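Local coordinates for flagellar hook associated protein type 3 FlgL (Legionella pneumophila subsp. pneumophila, PDB 5YTI) that probably serves as a structural component of the junction between the hook and the filament of the bacterial flagellum, at residues I59-F62 / Q63-Q67; Q321-N324 / N325-A329; H337-S340 / V341-D344; A358-D361 / Y362-I365. One frame throughout, in Å; residues are numbered along the deposited sequence. Where two conformers were deposited one is given.

Interaction 1: residues I59-F62 / Q63-Q67; sequences IELF and QNNRQ
Asn65 N donates to Leu61 O at 2.7 Å, and Gln63 N reaches Ile59 O at 2.9 Å with a nearly straight N-H...O angle of 175°. Asn64 N to Glu60 O (2.9 Å) and Arg66 N to Phe62 O (3.0 Å) complete a run of four successive i to i+4 bonds, those of a regular alpha helix. The amide of Asn65 lies back over this turn, since CG sits beside its own backbone N (chi1 -80°). Its ND2 comes within 4.0 Å of Leu61 CG, while the hydrogen bond of that nitrogen goes outside the turn, to Ala166 O. Leu61 crosses the amide at a slant with its branch point and CD1. On another side of the helix Ile59 and Gln63 run alongside each other in the same direction, Ile59 CG2 resting 3.8 Å from Gln63 CG. Ile59 also meets Tyr362, and Phe62 packs on Asn359 and Ala166. The turn is therefore roofed in part by helix 316-374 and by strand 164-168, while Glu60 and Asn64 face solvent. It lies in the N-terminal helical region of the flagellin family, where helix 49-96 packs antiparallel against helix 316-374.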
ATOM      1  N   ILE A  59      11.283  37.192  -8.728  1.00 88.30           N
ATOM      2  CA  ILE A  59      11.126  37.116  -7.274  1.00 86.14           C
ATOM      3  C   ILE A  59       9.693  37.351  -6.797  1.00 89.63           C
ATOM      4  O   ILE A  59       9.237  36.703  -5.862  1.00 92.37           O
ATOM      5  CB  ILE A  59      12.035  38.118  -6.549  1.00 82.84           C
ATOM      6  CG1 ILE A  59      13.492  37.713  -6.708  1.00 84.34           C
ATOM      7  CG2 ILE A  59      11.680  38.179  -5.069  1.00 83.07           C
ATOM      8  CD1 ILE A  59      14.464  38.648  -6.011  1.00 86.79           C
ATOM      9  N   GLU A  60       8.978  38.278  -7.421  1.00 92.99           N
ATOM     10  CA  GLU A  60       7.596  38.550  -7.021  1.00 93.48           C
ATOM     11  C   GLU A  60       6.727  37.326  -7.265  1.00 94.55           C
ATOM     12  O   GLU A  60       5.797  37.052  -6.495  1.00 99.98           O
ATOM     13  CB  GLU A  60       7.047  39.764  -7.778  1.00 93.37           C
ATOM     14  CG  GLU A  60       7.705  41.069  -7.354  1.00 92.09           C
ATOM     15  CD  GLU A  60       7.637  42.141  -8.415  1.00 92.37           C
ATOM     16  OE1 GLU A  60       7.128  41.866  -9.523  1.00 93.56           O
ATOM     17  OE2 GLU A  60       8.112  43.261  -8.140  1.00 90.55           O
ATOM     18  N   LEU A  61       7.048  36.604  -8.338  1.00 93.75           N
ATOM     19  CA  LEU A  61       6.330  35.404  -8.731  1.00 97.83           C
ATOM     20  C   LEU A  61       6.657  34.232  -7.787  1.00 98.93           C
ATOM     21  O   LEU A  61       5.764  33.438  -7.402  1.00 96.36           O
ATOM     22  CB  LEU A  61       6.699  35.040 -10.178  1.00 99.15           C
ATOM     23  CG  LEU A  61       6.101  33.732 -10.703  1.00101.44           C
ATOM     24  CD1 LEU A  61       4.586  33.858 -10.822  1.00103.05           C
ATOM     25  CD2 LEU A  61       6.737  33.310 -12.021  1.00103.20           C
ATOM     26  N   PHE A  62       7.943  34.125  -7.443  1.00 97.47           N
ATOM     27  CA  PHE A  62       8.430  33.116  -6.507  1.00 97.64           C
ATOM     28  C   PHE A  62       7.787  33.318  -5.112  1.00 95.11           C
ATOM     29  O   PHE A  62       7.294  32.355  -4.518  1.00 92.41           O
ATOM     30  CB  PHE A  62       9.985  33.128  -6.409  1.00101.36           C
ATOM     31  CG  PHE A  62      10.732  32.649  -7.665  1.00103.12           C
ATOM     32  CD1 PHE A  62      10.077  32.017  -8.737  1.00104.84           C
ATOM     33  CD2 PHE A  62      12.127  32.797  -7.742  1.00102.21           C
ATOM     34  CE1 PHE A  62      10.789  31.589  -9.859  1.00105.08           C
ATOM     35  CE2 PHE A  62      12.830  32.371  -8.859  1.00101.15           C
ATOM     36  CZ  PHE A  62      12.161  31.770  -9.919  1.00103.37           C
ATOM     37  N   GLN A  63       7.776  34.561  -4.608  1.00 95.16           N
ATOM     38  CA  GLN A  63       7.055  34.915  -3.354  1.00 96.71           C
ATOM     39  C   GLN A  63       5.518  34.708  -3.436  1.00 93.06           C
ATOM     40  O   GLN A  63       4.909  34.226  -2.482  1.00 89.71           O
ATOM     41  CB  GLN A  63       7.354  36.369  -2.911  1.00 99.29           C
ATOM     42  CG  GLN A  63       8.823  36.783  -2.948  1.00101.14           C
ATOM     43  CD  GLN A  63       9.245  37.618  -1.760  1.00105.32           C
ATOM     44  OE1 GLN A  63       9.377  37.093  -0.643  1.00111.64           O
ATOM     45  NE2 GLN A  63       9.486  38.914  -1.990  1.00103.48           N
ATOM     46  N   ASN A  64       4.906  35.086  -4.562  1.00 93.41           N
ATOM     47  CA  ASN A  64       3.475  34.854  -4.806  1.00 97.15           C
ATOM     48  C   ASN A  64       3.204  33.338  -4.818  1.00 94.46           C
ATOM     49  O   ASN A  64       2.355  32.843  -4.079  1.00 95.54           O
ATOM     50  CB  ASN A  64       3.036  35.525  -6.130  1.00105.21           C
ATOM     51  CG  ASN A  64       1.535  35.876  -6.178  1.00114.46           C
ATOM     52  OD1 ASN A  64       1.068  36.808  -5.490  1.00121.23           O
ATOM     53  ND2 ASN A  64       0.783  35.163  -7.035  1.00109.90           N
ATOM     54  N   ASN A  65       3.955  32.593  -5.621  1.00 90.14           N
ATOM     55  CA  ASN A  65       3.816  31.140  -5.641  1.00 89.50           C
ATOM     56  C   ASN A  65       3.948  30.470  -4.242  1.00 87.92           C
ATOM     57  O   ASN A  65       3.210  29.506  -3.946  1.00 83.92           O
ATOM     58  CB  ASN A  65       4.813  30.523  -6.632  1.00 87.74           C
ATOM     59  CG  ASN A  65       4.341  30.603  -8.073  1.00 88.30           C
ATOM     60  OD1 ASN A  65       3.203  30.978  -8.355  1.00 86.72           O
ATOM     61  ND2 ASN A  65       5.228  30.243  -8.998  1.00 88.62           N
ATOM     62  N   ARG A  66       4.888  30.973  -3.419  1.00 87.01           N
ATOM     63  CA  ARG A  66       5.114  30.471  -2.050  0.50 86.86           C
ATOM     64  C   ARG A  66       3.914  30.776  -1.168  1.00 90.10           C
ATOM     65  O   ARG A  66       3.326  29.873  -0.597  1.00 92.53           O
ATOM     66  CB  ARG A  66       6.382  31.080  -1.426  0.50 83.89           C
ATOM     67  CG  ARG A  66       6.444  30.993   0.098  0.50 82.76           C
ATOM     68  CD  ARG A  66       7.653  31.723   0.690  0.50 81.66           C
ATOM     69  NE  ARG A  66       7.477  33.179   0.740  0.50 80.39           N
ATOM     70  CZ  ARG A  66       8.181  34.055   0.019  0.50 75.52           C
ATOM     71  NH1 ARG A  66       9.131  33.646  -0.788  0.50 72.84           N
ATOM     72  NH2 ARG A  66       7.941  35.347   0.122  0.50 75.31           N
ATOM     73  N   GLN A  67       3.552  32.061  -1.069  1.00 97.32           N
ATOM     74  CA  GLN A  67       2.371  32.507  -0.292  1.00 98.28           C
ATOM     75  C   GLN A  67       1.169  31.639  -0.607  1.00 92.26           C
ATOM     76  O   GLN A  67       0.454  31.251   0.303  1.00 95.06           O
ATOM     77  CB  GLN A  67       2.027  33.999  -0.548  1.00106.53           C
ATOM     78  CG  GLN A  67       2.938  35.024   0.169  1.00112.86           C
ATOM     79  CD  GLN A  67       2.658  36.497  -0.201  1.00118.70           C
ATOM     80  OE1 GLN A  67       3.401  37.093  -0.989  1.00118.49           O
ATOM     81  NE2 GLN A  67       1.591  37.087   0.371  1.00119.30           N
TER

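Interaction 2: residues Q321-N324 / N325-A329; sequences QTEN and NQLLA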
ATOM      1  N   GLN A 321     -15.060 -12.348  14.252  1.00 96.08           N
ATOM      2  CA  GLN A 321     -13.772 -11.962  14.818  1.00 93.36           C
ATOM      3  C   GLN A 321     -12.688 -11.997  13.763  1.00 89.43           C
ATOM      4  O   GLN A 321     -11.929 -11.054  13.612  1.00 88.59           O
ATOM      5  CB  GLN A 321     -13.395 -12.827  16.026  1.00 96.13           C
ATOM      6  CG  GLN A 321     -12.364 -12.187  16.970  1.00 98.14           C
ATOM      7  CD  GLN A 321     -12.943 -11.038  17.799  1.00101.01           C
ATOM      8  OE1 GLN A 321     -13.476 -10.049  17.249  1.00 99.08           O
ATOM      9  NE2 GLN A 321     -12.850 -11.162  19.134  1.00100.41           N
ATOM     10  N   THR A 322     -12.629 -13.060  12.990  1.00 88.15           N
ATOM     11  CA  THR A 322     -11.581 -13.142  11.994  1.00 87.51           C
ATOM     12  C   THR A 322     -11.464 -11.883  11.138  1.00 87.67           C
ATOM     13  O   THR A 322     -10.350 -11.403  10.842  1.00 89.30           O
ATOM     14  CB  THR A 322     -11.835 -14.303  11.060  1.00 86.46           C
ATOM     15  OG1 THR A 322     -11.888 -15.518  11.819  1.00 84.82           O
ATOM     16  CG2 THR A 322     -10.722 -14.358  10.023  1.00 86.55           C
ATOM     17  N   GLU A 323     -12.633 -11.394  10.734  1.00 86.71           N
ATOM     18  CA  GLU A 323     -12.773 -10.200   9.936  1.00 86.32           C
ATOM     19  C   GLU A 323     -12.635  -8.936  10.801  1.00 86.46           C
ATOM     20  O   GLU A 323     -12.121  -7.949  10.327  1.00 87.90           O
ATOM     21  CB  GLU A 323     -14.112 -10.242   9.173  1.00 87.12           C
ATOM     22  CG  GLU A 323     -14.675  -8.902   8.665  1.00 89.27           C
ATOM     23  CD  GLU A 323     -14.362  -8.530   7.198  1.00 89.27           C
ATOM     24  OE1 GLU A 323     -13.431  -9.114   6.586  1.00 83.49           O
ATOM     25  OE2 GLU A 323     -15.055  -7.604   6.654  1.00 89.83           O
ATOM     26  N   ASN A 324     -13.076  -8.943  12.059  1.00 86.20           N
ATOM     27  CA  ASN A 324     -12.835  -7.783  12.937  1.00 83.22           C
ATOM     28  C   ASN A 324     -11.347  -7.475  12.986  1.00 83.79           C
ATOM     29  O   ASN A 324     -10.962  -6.333  12.747  1.00 85.20           O
ATOM     30  CB  ASN A 324     -13.290  -8.015  14.377  1.00 82.36           C
ATOM     31  CG  ASN A 324     -14.771  -7.782  14.598  1.00 82.38           C
ATOM     32  OD1 ASN A 324     -15.448  -7.021  13.879  1.00 82.80           O
ATOM     33  ND2 ASN A 324     -15.283  -8.423  15.644  1.00 81.34           N
ATOM     34  N   ASN A 325     -10.524  -8.481  13.315  1.00 83.87           N
ATOM     35  CA  ASN A 325      -9.066  -8.336  13.385  1.00 82.86           C
ATOM     36  C   ASN A 325      -8.471  -7.725  12.133  1.00 80.41           C
ATOM     37  O   ASN A 325      -7.482  -6.957  12.200  1.00 79.32           O
ATOM     38  CB  ASN A 325      -8.398  -9.686  13.548  1.00 86.05           C
ATOM     39  CG  ASN A 325      -8.424 -10.164  14.956  1.00 89.35           C
ATOM     40  OD1 ASN A 325      -9.499 -10.287  15.518  1.00 94.83           O
ATOM     41  ND2 ASN A 325      -7.236 -10.412  15.555  1.00 89.11           N
ATOM     42  N   GLN A 326      -9.046  -8.100  10.994  1.00 76.31           N
ATOM     43  CA  GLN A 326      -8.553  -7.588   9.714  1.00 76.81           C
ATOM     44  C   GLN A 326      -8.902  -6.125   9.604  1.00 77.42           C
ATOM     45  O   GLN A 326      -8.062  -5.303   9.266  1.00 79.81           O
ATOM     46  CB  GLN A 326      -9.118  -8.381   8.513  1.00 74.63           C
ATOM     47  CG  GLN A 326      -8.608  -9.814   8.451  1.00 74.08           C
ATOM     48  CD  GLN A 326      -7.346  -9.944   7.652  1.00 71.95           C
ATOM     49  OE1 GLN A 326      -7.334  -9.560   6.490  1.00 70.50           O
ATOM     50  NE2 GLN A 326      -6.283 -10.510   8.245  1.00 72.64           N
ATOM     51  N   LEU A 327     -10.149  -5.801   9.916  1.00 79.69           N
ATOM     52  CA  LEU A 327     -10.640  -4.450   9.746  1.00 80.02           C
ATOM     53  C   LEU A 327      -9.945  -3.505  10.714  1.00 80.08           C
ATOM     54  O   LEU A 327      -9.834  -2.329  10.448  1.00 81.41           O
ATOM     55  CB  LEU A 327     -12.156  -4.391   9.894  1.00 81.36           C
ATOM     56  CG  LEU A 327     -12.965  -4.989   8.740  1.00 82.38           C
ATOM     57  CD1 LEU A 327     -14.436  -5.029   9.113  1.00 83.74           C
ATOM     58  CD2 LEU A 327     -12.787  -4.171   7.466  1.00 83.89           C
ATOM     59  N   LEU A 328      -9.445  -4.013  11.825  1.00 78.48           N
ATOM     60  CA  LEU A 328      -8.712  -3.155  12.701  1.00 76.57           C
ATOM     61  C   LEU A 328      -7.405  -2.826  12.026  1.00 75.30           C
ATOM     62  O   LEU A 328      -6.963  -1.700  12.034  1.00 75.93           O
ATOM     63  CB  LEU A 328      -8.447  -3.867  13.993  1.00 77.12           C
ATOM     64  CG  LEU A 328      -7.720  -3.039  15.022  1.00 77.13           C
ATOM     65  CD1 LEU A 328      -8.572  -1.832  15.409  1.00 78.47           C
ATOM     66  CD2 LEU A 328      -7.449  -3.945  16.213  1.00 77.29           C
ATOM     67  N   ALA A 329      -6.780  -3.810  11.412  1.00 74.54           N
ATOM     68  CA  ALA A 329      -5.489  -3.543  10.778  1.00 75.69           C
ATOM     69  C   ALA A 329      -5.631  -2.528   9.664  1.00 75.79           C
ATOM     70  O   ALA A 329      -4.733  -1.733   9.425  1.00 74.58           O
ATOM     71  CB  ALA A 329      -4.865  -4.823  10.240  1.00 76.40           C
TER
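Asn325 N donates a hydrogen bond to Gln321 O at 2.9 Å, almost in line with the carbonyl (C=O...N angle 170°). This is one of the i to i+4 bonds of an alpha-helical turn near the start of helix 316-374, the long C-terminal helix of the helical core that flagellin-family proteins share. Leu327 N to Glu323 O and Leu328 N to Asn324 O, each 2.9 Å, continue the same ladder.

The side chains above it serve different neighbours. Asn324 is buried, and OD1 of its amide accepts a hydrogen bond from Gln94 of helix 49-96; the bonds modelled for its ND2, to Gln321 OE1 and Ala97 O, are doubtful because the place of that nitrogen is less sure. Gln326 turns away to bond through OE1 to the backbone N of Ile195, and its CG passes 3.4 Å from Thr322 O. Through these partners the turn is fastened on one side to helix 49-96 and on another to strand 193-197 of the beta sheet. Further along, Leu328 and Ala329 lie against Glu216 of the second subunit.

Glu323 carries the main side-chain contact with the following turn. Its CG stands anti to the backbone N (chi1 160°), and the chain then bends at chi2, which carries the carboxylate along the helix toward Leu327. OE1 forms a salt bridge with Arg302. The side chains of Glu323 and Leu327 cross at a slant, with Glu323 OE2 3.6 Å from Leu327 CD1 and 3.9 Å from Leu327 CG.

Interaction 3: residues H337-S340 / V341-D344; sequences HILS and VQSD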
ATOM      1  N   HIS A 337      -1.160   5.666   7.037  1.00 75.34           N
ATOM      2  CA  HIS A 337      -0.878   6.131   5.708  1.00 73.94           C
ATOM      3  C   HIS A 337      -1.117   7.617   5.598  1.00 73.81           C
ATOM      4  O   HIS A 337      -0.387   8.333   4.919  1.00 75.19           O
ATOM      5  CB  HIS A 337      -1.758   5.408   4.731  1.00 74.28           C
ATOM      6  CG  HIS A 337      -1.750   6.027   3.386  1.00 76.07           C
ATOM      7  ND1 HIS A 337      -0.609   6.092   2.617  1.00 78.60           N
ATOM      8  CD2 HIS A 337      -2.730   6.641   2.681  1.00 76.69           C
ATOM      9  CE1 HIS A 337      -0.898   6.708   1.482  1.00 80.78           C
ATOM     10  NE2 HIS A 337      -2.177   7.059   1.502  1.00 78.11           N
ATOM     11  N   ILE A 338      -2.153   8.088   6.255  1.00 74.67           N
ATOM     12  CA  ILE A 338      -2.480   9.503   6.209  1.00 77.77           C
ATOM     13  C   ILE A 338      -1.470  10.320   6.991  1.00 80.08           C
ATOM     14  O   ILE A 338      -0.983  11.333   6.501  1.00 83.91           O
ATOM     15  CB  ILE A 338      -3.894   9.766   6.735  1.00 77.89           C
ATOM     16  CG1 ILE A 338      -4.877   9.273   5.698  1.00 79.09           C
ATOM     17  CG2 ILE A 338      -4.143  11.241   6.961  1.00 77.05           C
ATOM     18  CD1 ILE A 338      -6.282   9.584   6.106  1.00 81.44           C
ATOM     19  N   LEU A 339      -1.142   9.890   8.196  1.00 80.01           N
ATOM     20  CA  LEU A 339      -0.037  10.506   8.903  1.00 82.01           C
ATOM     21  C   LEU A 339       1.218  10.659   8.022  1.00 82.49           C
ATOM     22  O   LEU A 339       1.960  11.621   8.203  1.00 86.07           O
ATOM     23  CB  LEU A 339       0.310   9.714  10.168  1.00 83.28           C
ATOM     24  CG  LEU A 339       1.473  10.255  11.005  1.00 85.67           C
ATOM     25  CD1 LEU A 339       1.245  11.696  11.468  1.00 88.10           C
ATOM     26  CD2 LEU A 339       1.709   9.348  12.204  1.00 86.18           C
ATOM     27  N   SER A 340       1.480   9.736   7.089  1.00 81.01           N
ATOM     28  CA  SER A 340       2.690   9.858   6.274  1.00 80.05           C
ATOM     29  C   SER A 340       2.469  10.932   5.242  1.00 80.82           C
ATOM     30  O   SER A 340       3.389  11.675   4.910  1.00 83.68           O
ATOM     31  CB  SER A 340       3.135   8.541   5.628  1.00 80.17           C
ATOM     32  OG  SER A 340       2.330   8.152   4.526  1.00 79.96           O
ATOM     33  N   VAL A 341       1.242  11.041   4.747  1.00 79.44           N
ATOM     34  CA  VAL A 341       0.907  12.160   3.874  1.00 77.87           C
ATOM     35  C   VAL A 341       1.035  13.451   4.662  1.00 77.25           C
ATOM     36  O   VAL A 341       1.553  14.402   4.147  1.00 79.48           O
ATOM     37  CB  VAL A 341      -0.493  12.050   3.246  1.00 77.64           C
ATOM     38  CG1 VAL A 341      -0.801  13.270   2.411  1.00 78.53           C
ATOM     39  CG2 VAL A 341      -0.599  10.820   2.356  1.00 77.23           C
ATOM     40  N   GLN A 342       0.603  13.482   5.910  1.00 77.18           N
ATOM     41  CA  GLN A 342       0.802  14.679   6.749  1.00 78.20           C
ATOM     42  C   GLN A 342       2.267  14.978   6.967  1.00 79.43           C
ATOM     43  O   GLN A 342       2.678  16.124   6.872  1.00 79.30           O
ATOM     44  CB  GLN A 342       0.137  14.553   8.122  1.00 77.23           C
ATOM     45  CG  GLN A 342      -1.372  14.601   8.082  1.00 76.23           C
ATOM     46  CD  GLN A 342      -1.962  14.280   9.415  1.00 75.96           C
ATOM     47  OE1 GLN A 342      -1.687  13.231   9.987  1.00 75.84           O
ATOM     48  NE2 GLN A 342      -2.788  15.180   9.922  1.00 77.62           N
ATOM     49  N   SER A 343       3.059  13.960   7.283  1.00 81.01           N
ATOM     50  CA  SER A 343       4.487  14.195   7.500  1.00 81.61           C
ATOM     51  C   SER A 343       5.084  14.778   6.215  1.00 82.97           C
ATOM     52  O   SER A 343       5.850  15.719   6.297  1.00 82.64           O
ATOM     53  CB  SER A 343       5.225  12.928   7.962  1.00 80.32           C
ATOM     54  OG  SER A 343       4.765  12.500   9.249  1.00 81.63           O
ATOM     55  N   ASP A 344       4.697  14.248   5.044  1.00 83.07           N
ATOM     56  CA  ASP A 344       5.191  14.744   3.748  1.00 83.91           C
ATOM     57  C   ASP A 344       4.898  16.244   3.556  1.00 84.83           C
ATOM     58  O   ASP A 344       5.713  17.009   3.034  1.00 83.25           O
ATOM     59  CB  ASP A 344       4.568  13.973   2.568  1.00 83.51           C
ATOM     60  CG  ASP A 344       5.309  14.224   1.249  1.00 85.94           C
ATOM     61  OD1 ASP A 344       6.442  13.701   1.121  1.00 92.04           O
ATOM     62  OD2 ASP A 344       4.792  14.921   0.343  1.00 84.83           O
TER
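Leu339 O accepts two hydrogen bonds from Ser343, one from the backbone N at 2.7 Å and one from the hydroxyl OG at 3.1 Å, and the two donors arrive from opposite faces of the carbonyl plane. Ser343 OG can fold back because it sits beside its own N (chi1 -65°); it also accepts from Asn223 ND2 of the second subunit. Two residues earlier His337 O is shared likewise, by Val341 N at 3.2 Å and by Ser340 OG at 2.8 Å, but here both donors come from the same face. Ser340 OG has a further partner in Ala291 O of the second subunit, so its single hydrogen must be shared or alternate between the two carbonyls. Gln342 N to Ile338 O and Asp344 N to Ser340 O complete the ladder.

Gln342 OE1 lies 3.6 Å from Leu339 CD1, the two side chains crossing at about a right angle, and Gln342 NE2 makes a weak hydrogen bond to Glu77 OE2 of helix 49-96. Val341 CG2 rests over one face of the His337 ring, whose NE2 donates to Asn181 O. Asp344 pairs with Arg348.

Ser343 thus donates and accepts at once, whereas Ser340 has two acceptors for one hydrogen; both hydroxyls link this helix to the second subunit.

Interaction 4: residues A358-D361 / Y362-I365; sequences ANND and YLDI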
ATOM      1  N   ALA A 358      15.003  32.920   2.046  1.00110.42           N
ATOM      2  CA  ALA A 358      15.957  32.889   0.934  1.00104.51           C
ATOM      3  C   ALA A 358      15.579  33.843  -0.205  1.00103.77           C
ATOM      4  O   ALA A 358      16.442  34.263  -0.974  1.00 98.10           O
ATOM      5  CB  ALA A 358      16.087  31.476   0.398  1.00 99.97           C
ATOM      6  N   ASN A 359      14.289  34.157  -0.334  1.00103.52           N
ATOM      7  CA  ASN A 359      13.826  35.148  -1.312  1.00 98.63           C
ATOM      8  C   ASN A 359      13.954  36.576  -0.760  1.00102.79           C
ATOM      9  O   ASN A 359      14.118  37.514  -1.510  1.00 99.88           O
ATOM     10  CB  ASN A 359      12.383  34.852  -1.750  1.00 94.42           C
ATOM     11  CG  ASN A 359      12.286  33.629  -2.658  1.00 92.74           C
ATOM     12  OD1 ASN A 359      13.302  33.078  -3.090  1.00 95.24           O
ATOM     13  ND2 ASN A 359      11.067  33.211  -2.963  1.00 85.77           N
ATOM     14  N   ASN A 360      13.889  36.755   0.554  1.00113.70           N
ATOM     15  CA  ASN A 360      14.173  38.077   1.099  1.00117.94           C
ATOM     16  C   ASN A 360      15.708  38.294   1.139  1.00116.44           C
ATOM     17  O   ASN A 360      16.144  39.433   1.232  1.00117.85           O
ATOM     18  CB  ASN A 360      13.479  38.332   2.472  1.00122.75           C
ATOM     19  CG  ASN A 360      12.039  38.896   2.340  1.00124.12           C
ATOM     20  OD1 ASN A 360      11.752  39.792   1.518  1.00121.58           O
ATOM     21  ND2 ASN A 360      11.131  38.378   3.179  1.00119.78           N
ATOM     22  N   ASP A 361      16.515  37.222   1.060  1.00114.50           N
ATOM     23  CA  ASP A 361      18.010  37.330   0.974  1.00114.39           C
ATOM     24  C   ASP A 361      18.459  37.744  -0.447  1.00114.27           C
ATOM     25  O   ASP A 361      19.395  38.539  -0.617  1.00112.74           O
ATOM     26  CB  ASP A 361      18.733  35.998   1.334  1.00114.00           C
ATOM     27  CG  ASP A 361      18.927  35.767   2.850  1.00114.15           C
ATOM     28  OD1 ASP A 361      18.957  36.734   3.632  1.00113.46           O
ATOM     29  OD2 ASP A 361      19.073  34.587   3.254  1.00114.09           O
ATOM     30  N   TYR A 362      17.771  37.177  -1.448  1.00116.87           N
ATOM     31  CA  TYR A 362      18.037  37.349  -2.895  1.00114.03           C
ATOM     32  C   TYR A 362      17.455  38.674  -3.436  1.00112.03           C
ATOM     33  O   TYR A 362      17.756  39.083  -4.554  1.00117.79           O
ATOM     34  CB  TYR A 362      17.449  36.133  -3.654  1.00115.26           C
ATOM     35  CG  TYR A 362      17.795  35.963  -5.138  1.00121.20           C
ATOM     36  CD1 TYR A 362      19.072  36.253  -5.634  1.00124.96           C
ATOM     37  CD2 TYR A 362      16.847  35.451  -6.042  1.00121.26           C
ATOM     38  CE1 TYR A 362      19.378  36.081  -6.982  1.00126.02           C
ATOM     39  CE2 TYR A 362      17.149  35.272  -7.386  1.00122.12           C
ATOM     40  CZ  TYR A 362      18.414  35.586  -7.847  1.00125.30           C
ATOM     41  OH  TYR A 362      18.721  35.408  -9.171  1.00124.33           O
ATOM     42  N   LEU A 363      16.616  39.331  -2.640  1.00107.83           N
ATOM     43  CA  LEU A 363      16.112  40.675  -2.941  1.00103.08           C
ATOM     44  C   LEU A 363      16.948  41.725  -2.202  1.00101.19           C
ATOM     45  O   LEU A 363      17.366  42.724  -2.785  1.00 97.01           O
ATOM     46  CB  LEU A 363      14.658  40.766  -2.488  1.00102.61           C
ATOM     47  CG  LEU A 363      13.873  42.054  -2.688  1.00 99.43           C
ATOM     48  CD1 LEU A 363      13.376  42.114  -4.118  1.00 97.01           C
ATOM     49  CD2 LEU A 363      12.717  42.102  -1.687  1.00100.69           C
ATOM     50  N   ASP A 364      17.185  41.497  -0.910  1.00102.39           N
ATOM     51  CA  ASP A 364      18.068  42.357  -0.143  1.00104.59           C
ATOM     52  C   ASP A 364      19.386  42.478  -0.959  1.00109.10           C
ATOM     53  O   ASP A 364      19.995  43.557  -0.980  1.00109.32           O
ATOM     54  CB  ASP A 364      18.312  41.834   1.303  1.00106.55           C
ATOM     55  CG  ASP A 364      17.095  42.056   2.304  1.00107.53           C
ATOM     56  OD1 ASP A 364      16.000  42.565   1.955  1.00106.81           O
ATOM     57  OD2 ASP A 364      17.249  41.683   3.492  1.00107.22           O
ATOM     58  N   ILE A 365      19.796  41.401  -1.657  1.00108.70           N
ATOM     59  CA  ILE A 365      20.986  41.443  -2.548  1.00107.49           C
ATOM     60  C   ILE A 365      20.775  42.200  -3.864  1.00104.85           C
ATOM     61  O   ILE A 365      21.678  42.879  -4.333  1.00105.56           O
ATOM     62  CB  ILE A 365      21.515  40.033  -2.915  1.00111.29           C
ATOM     63  CG1 ILE A 365      22.191  39.387  -1.699  1.00117.13           C
ATOM     64  CG2 ILE A 365      22.514  40.106  -4.078  1.00109.46           C
ATOM     65  CD1 ILE A 365      23.063  38.181  -2.015  1.00119.15           C
TER
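This is a local contact within one helix: successive turns of helix 316-374, at the end of the molecule far from the beta sheet and largely on the surface, where Ala358 to Asp361 pass their carbonyls to Tyr362 to Ile365. Four i to i+4 bonds join them. Ile365 N reaches Asp361 O at 3.1 Å, and Tyr362 N to Ala358 O and Asp364 N to Asn360 O are both 3.2 Å; Leu363 N to Asn359 O is weak. In the three sound bonds the donor stands well above the carbonyl plane, 47° out of it for Asp364 N.

Side chains add little between the turns. Asn360 and Leu363 lie alongside each other, pointing the same way, with Asn360 OD1 4.1 Å from Leu363 CD2. Ile365 leans back over the preceding turn: chi1 of -72° puts its CG1 beside the backbone N, 3.1 Å from Asp361 O. The carboxylates of Asp361 and Asp364 share the exposed side, OD1 of Asp361 being 5.2 Å from OD2 of Asp364; these like charges probably oppose each other mildly.

The inward side is more firmly engaged. Tyr362 swings its ring out with CG anti to the backbone N, and its side chain packs on Arg55. Asn359 is buried; its ND2 donates to Val167 O, and its side chain touches Gln63. The turn therefore sits against helix 49-96 on this side, with Asn359 also reaching strand 164-168.

From the N terminus, interaction 1 comes first, on helix 49-96. The chain then runs through helix 104-125 and the beta strands before helix 316-374 carries interactions 2, 3 and 4 in order. Each is a turn within one helix, so none closes a long loop, and all four follow in series without nesting or crossing. Because the two long helices run antiparallel, the first and last meet, joining residues 59-67 to 358-365. Interaction 2 lies at the opposite side of the chain's centre from them, near the sheet, its centre about 23 Å from that of interaction 3; both of these touch the second subunit.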